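Nitrite oxidoreductase subunit C (Kuenenia stuttgartiensis, PDB 7B04) probably carries electrons through a bound heme b as a subunit of the nitrite oxidoreductase complex, and also binds calcium. Local coordinates at residues A102-I107 and L314-I319; T43-V48 and S308-P313. All blocks are in the same frame, centred on the assembly; numbering follows the deposited sequence. Where two conformers were deposited one is given.

In the fold
Both contacts use strand 306-316. Contact 2 holds its first part against the loop 43-48, and contact 1 joins its end to the end of strand 97-104. The centres of the two contacts are about 19 Å apart, yet they touch where Ser315 CB packs 4.1 Å from Val48 CG1. Loop 43-48 leads directly into strand 49-53, which pairs in parallel with both 97-104 and 306-316. Contact 2 is the one near the heme. Ser308 touches the cofactor, and the side chain of Trp311 lies about 7 Å from it and about 8 Å from that of the axial ligand Met155. Contact 1 lies away from the heme and calcium sites.

Contact 1: residues A102-I107 and L314-I319; sequences AIHDGI and LSLERI
His104 faces Leu316 with their CA atoms 8.2 Å apart, and beyond the strand ends the backbones draw closer, to 6.3 Å between the CA atoms of Gly106 and Ile319. Strand 49-53 lies between the two strands here, so side chains do most of the bridging.

The imidazole of His104 carries the contact. Its CG stands between the backbone N and the carbonyl carbon (chi1 78°), which sends the ring across to 314-319. NE2 donates to the backbone O of Glu317 at 3.0 Å, with an angle of 150° at the hydrogen. The acceptor lies close to the ring plane, while the donor is tilted out of the carbonyl plane. At the same ring, ND1 accepts a weak bond from Gly106 N, also in plane. Using both nitrogens should limit rotation of the ring and is consistent with a proton on NE2. Ile319 CG1 packs at the ring edge, 4.2 Å from His104 CE1. Leu316 CD2 approaches obliquely, 4.3 Å from CD2 of His104. Ile319 then reaches past the ring, and its CD1 rests 3.6 Å from Gly106 CA. A leucine in place of His104 would probably leave the carbonyl of Glu317 without this donor and the turn at Gly106 less firmly tied.

The Glu317 carboxylate makes weak bonds to Asn50 and Tyr53. The arrangement joins two strand ends across a shared central strand, consistent with the beta-sandwich of ethylbenzene dehydrogenase-type heme domains.

Contact 2: residues T43-V48 and S308-P313; sequences TPAKEV and SIQWHP
Gln310 reaches toward Ala45 with an extended chain, its CG beside the backbone N (chi1 -48°), and OE1 meets the Ala45 methyl. Next, Trp311 makes the polar link. Its backbone O accepts the N-H of Ala45 at 2.8 Å, and the bond is nearly straight, 174° at the hydrogen. The donor approaches almost end-on to the carbonyl. Pro44 CA adds a C-H...O contact to the same oxygen at 3.4 Å. The indole turns away from the loop, and its NE1 bonds to Phe151 O.

His312 offers its ring obliquely to the Ala45 methyl, which lies near ND1. On its other nitrogen, NE2 shares a hydrogen bond with Ser308 OG at 2.9 Å, and this ties the ring to the heme-pocket end of the segment. Pro313 buries more of its own surface here than any other residue of the contact. Its CG and CD lie against the carbonyl oxygen of Ala45, and CD is 3.4 Å from Glu47 O. Val48 CG2 packs 3.7 Å from Pro313 CB, the two side chains crossing at about a right angle.

One straight backbone bond joins the segments. Around it, proline rings and the Ala45 methyl pack mostly against carbonyl oxygens and polar side-chain atoms, with few purely apolar pairs.

Contact 1: residues A102-I107 and L314-I319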
# COMPACT_ATOMS: atom_id res chain seq x y z
N ALA C 102 14.23 44.71 42.71
CA ALA C 102 13.00 44.30 43.36
C ALA C 102 12.39 45.48 44.11
O ALA C 102 13.10 46.28 44.72
CB ALA C 102 13.22 43.13 44.32
N ILE C 103 11.05 45.55 44.06
CA ILE C 103 10.26 46.62 44.67
C ILE C 103 8.97 45.98 45.18
O ILE C 103 8.56 44.92 44.71
CB ILE C 103 9.94 47.75 43.66
CG1 ILE C 103 9.22 47.17 42.45
CG2 ILE C 103 11.21 48.47 43.23
CD1 ILE C 103 8.90 48.19 41.39
N HIS C 104 8.33 46.63 46.15
CA HIS C 104 7.07 46.09 46.64
C HIS C 104 6.14 47.21 47.11
O HIS C 104 6.57 48.31 47.47
CB HIS C 104 7.28 45.03 47.73
CG HIS C 104 7.59 45.58 49.09
ND1 HIS C 104 6.63 46.09 49.93
CD2 HIS C 104 8.76 45.64 49.78
CE1 HIS C 104 7.19 46.47 51.06
NE2 HIS C 104 8.48 46.21 51.00
N ASP C 105 4.85 46.87 47.10
CA ASP C 105 3.75 47.77 47.43
C ASP C 105 3.37 47.74 48.90
O ASP C 105 2.81 48.72 49.41
CB ASP C 105 2.48 47.30 46.70
CG ASP C 105 2.09 48.16 45.53
OD1 ASP C 105 2.27 49.39 45.58
OD2 ASP C 105 1.57 47.58 44.55
N GLY C 106 3.69 46.66 49.58
CA GLY C 106 3.03 46.32 50.82
C GLY C 106 1.91 45.34 50.55
O GLY C 106 1.37 44.74 51.49
N ILE C 107 1.55 45.20 49.27
CA ILE C 107 0.58 44.24 48.79
C ILE C 107 1.18 43.28 47.78
O ILE C 107 0.97 42.06 47.86
CB ILE C 107 -0.64 44.97 48.18
CG1 ILE C 107 -1.32 45.86 49.23
CG2 ILE C 107 -1.63 43.98 47.59
CD1 ILE C 107 -2.24 46.90 48.65
N LEU C 314 18.22 38.38 50.63
CA LEU C 314 17.14 39.25 50.20
C LEU C 314 16.54 39.91 51.43
O LEU C 314 16.26 39.22 52.42
CB LEU C 314 16.07 38.46 49.44
CG LEU C 314 14.70 39.13 49.32
CD1 LEU C 314 14.76 40.13 48.20
CD2 LEU C 314 13.60 38.12 49.07
N SER C 315 16.34 41.23 51.38
CA SER C 315 15.73 41.97 52.47
C SER C 315 14.57 42.80 51.95
O SER C 315 14.68 43.42 50.88
CB SER C 315 16.75 42.87 53.18
OG SER C 315 16.13 43.64 54.20
N LEU C 316 13.48 42.82 52.70
CA LEU C 316 12.32 43.64 52.38
C LEU C 316 12.26 44.84 53.32
O LEU C 316 12.36 44.68 54.54
CB LEU C 316 11.02 42.83 52.47
CG LEU C 316 10.63 42.02 51.23
CD1 LEU C 316 11.48 40.77 51.10
CD2 LEU C 316 9.15 41.68 51.28
N GLU C 317 12.10 46.03 52.75
CA GLU C 317 11.96 47.23 53.56
C GLU C 317 10.58 47.27 54.22
O GLU C 317 9.62 46.65 53.76
CB GLU C 317 12.14 48.48 52.69
CG GLU C 317 13.51 49.14 52.80
CD GLU C 317 13.86 49.95 51.57
OE1 GLU C 317 13.06 50.82 51.18
OE2 GLU C 317 14.95 49.71 50.99
N ARG C 318 10.49 48.03 55.31
CA ARG C 318 9.22 48.24 55.97
C ARG C 318 8.36 49.23 55.18
O ARG C 318 8.86 49.97 54.33
CB ARG C 318 9.42 48.74 57.40
CG ARG C 318 9.94 47.69 58.37
CD ARG C 318 10.95 48.28 59.33
NE ARG C 318 11.47 47.29 60.27
CZ ARG C 318 12.53 46.53 60.04
NH1 ARG C 318 12.93 45.65 60.95
NH2 ARG C 318 13.20 46.64 58.90
N ILE C 319 7.07 49.23 55.47
CA ILE C 319 6.13 50.09 54.76
C ILE C 319 6.14 51.47 55.42
O ILE C 319 6.05 51.58 56.65
CB ILE C 319 4.72 49.49 54.77
CG1 ILE C 319 4.70 48.15 54.04
CG2 ILE C 319 3.71 50.46 54.16
CD1 ILE C 319 3.41 47.37 54.23

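Contact 2: residues T43-V48 and S308-P313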
# COMPACT_ATOMS: atom_id res chain seq x y z
N THR C 43 27.71 28.51 51.31
CA THR C 43 27.74 29.81 51.97
C THR C 43 27.01 30.85 51.11
O THR C 43 27.32 30.98 49.92
CB THR C 43 29.17 30.28 52.23
OG1 THR C 43 29.70 30.88 51.04
CG2 THR C 43 30.06 29.11 52.63
N PRO C 44 26.06 31.60 51.67
CA PRO C 44 25.34 32.59 50.87
C PRO C 44 26.27 33.71 50.41
O PRO C 44 27.32 33.97 50.99
CB PRO C 44 24.27 33.12 51.83
CG PRO C 44 24.13 32.06 52.87
CD PRO C 44 25.50 31.47 53.03
N ALA C 45 25.84 34.38 49.34
CA ALA C 45 26.57 35.53 48.84
C ALA C 45 26.51 36.68 49.84
O ALA C 45 25.69 36.69 50.77
CB ALA C 45 26.01 35.98 47.49
N LYS C 46 27.41 37.65 49.66
CA LYS C 46 27.52 38.73 50.63
C LYS C 46 26.70 39.97 50.27
O LYS C 46 26.19 40.63 51.18
CB LYS C 46 28.99 39.13 50.79
CG LYS C 46 29.87 38.05 51.40
N GLU C 47 26.56 40.29 48.99
CA GLU C 47 25.75 41.44 48.60
C GLU C 47 24.28 41.11 48.74
O GLU C 47 23.82 40.04 48.32
CB GLU C 47 26.08 41.89 47.18
CG GLU C 47 25.50 43.25 46.82
CD GLU C 47 25.95 43.75 45.46
OE1 GLU C 47 25.69 44.93 45.15
OE2 GLU C 47 26.57 42.96 44.72
N VAL C 48 23.52 42.05 49.30
CA VAL C 48 22.12 41.83 49.63
C VAL C 48 21.24 42.54 48.62
O VAL C 48 21.52 43.68 48.21
CB VAL C 48 21.81 42.32 51.06
CG1 VAL C 48 20.33 42.19 51.38
CG2 VAL C 48 22.65 41.54 52.07
N SER C 308 23.14 30.35 39.05
CA SER C 308 23.89 30.98 40.12
C SER C 308 24.18 29.89 41.15
O SER C 308 23.27 29.14 41.53
CB SER C 308 23.09 32.12 40.75
OG SER C 308 23.70 32.59 41.93
N ILE C 309 25.43 29.82 41.60
CA ILE C 309 25.87 28.71 42.46
C ILE C 309 25.53 28.95 43.92
O ILE C 309 25.61 28.00 44.71
CB ILE C 309 27.37 28.43 42.29
CG1 ILE C 309 28.21 29.66 42.63
CG2 ILE C 309 27.67 27.94 40.88
CD1 ILE C 309 29.70 29.37 42.69
N GLN C 310 25.19 30.17 44.31
CA GLN C 310 25.04 30.53 45.71
C GLN C 310 23.66 31.11 45.98
O GLN C 310 23.04 31.71 45.10
CB GLN C 310 26.05 31.60 46.12
CG GLN C 310 27.48 31.34 45.71
CD GLN C 310 28.30 32.62 45.71
OE1 GLN C 310 27.79 33.70 46.02
NE2 GLN C 310 29.58 32.51 45.36
N TRP C 311 23.17 30.87 47.19
CA TRP C 311 22.01 31.61 47.68
C TRP C 311 22.36 33.09 47.78
O TRP C 311 23.47 33.45 48.17
CB TRP C 311 21.57 31.07 49.05
CG TRP C 311 20.84 29.77 48.97
CD1 TRP C 311 21.32 28.54 49.33
CD2 TRP C 311 19.51 29.56 48.50
NE1 TRP C 311 20.36 27.58 49.12
CE2 TRP C 311 19.24 28.18 48.61
CE3 TRP C 311 18.51 30.41 48.00
CZ2 TRP C 311 18.01 27.63 48.23
CZ3 TRP C 311 17.30 29.86 47.62
CH2 TRP C 311 17.06 28.49 47.74
N HIS C 312 21.41 33.94 47.43
CA HIS C 312 21.69 35.36 47.60
C HIS C 312 20.75 35.95 48.65
O HIS C 312 19.56 35.65 48.65
CB HIS C 312 21.51 36.12 46.28
CG HIS C 312 22.52 35.76 45.24
ND1 HIS C 312 23.77 36.33 45.19
CD2 HIS C 312 22.46 34.89 44.20
CE1 HIS C 312 24.44 35.82 44.16
NE2 HIS C 312 23.67 34.95 43.55
N PRO C 313 21.26 36.79 49.55
CA PRO C 313 20.40 37.36 50.59
C PRO C 313 19.39 38.33 50.00
O PRO C 313 19.65 39.02 49.01
CB PRO C 313 21.38 38.08 51.52
CG PRO C 313 22.71 37.47 51.23
CD PRO C 313 22.67 37.14 49.76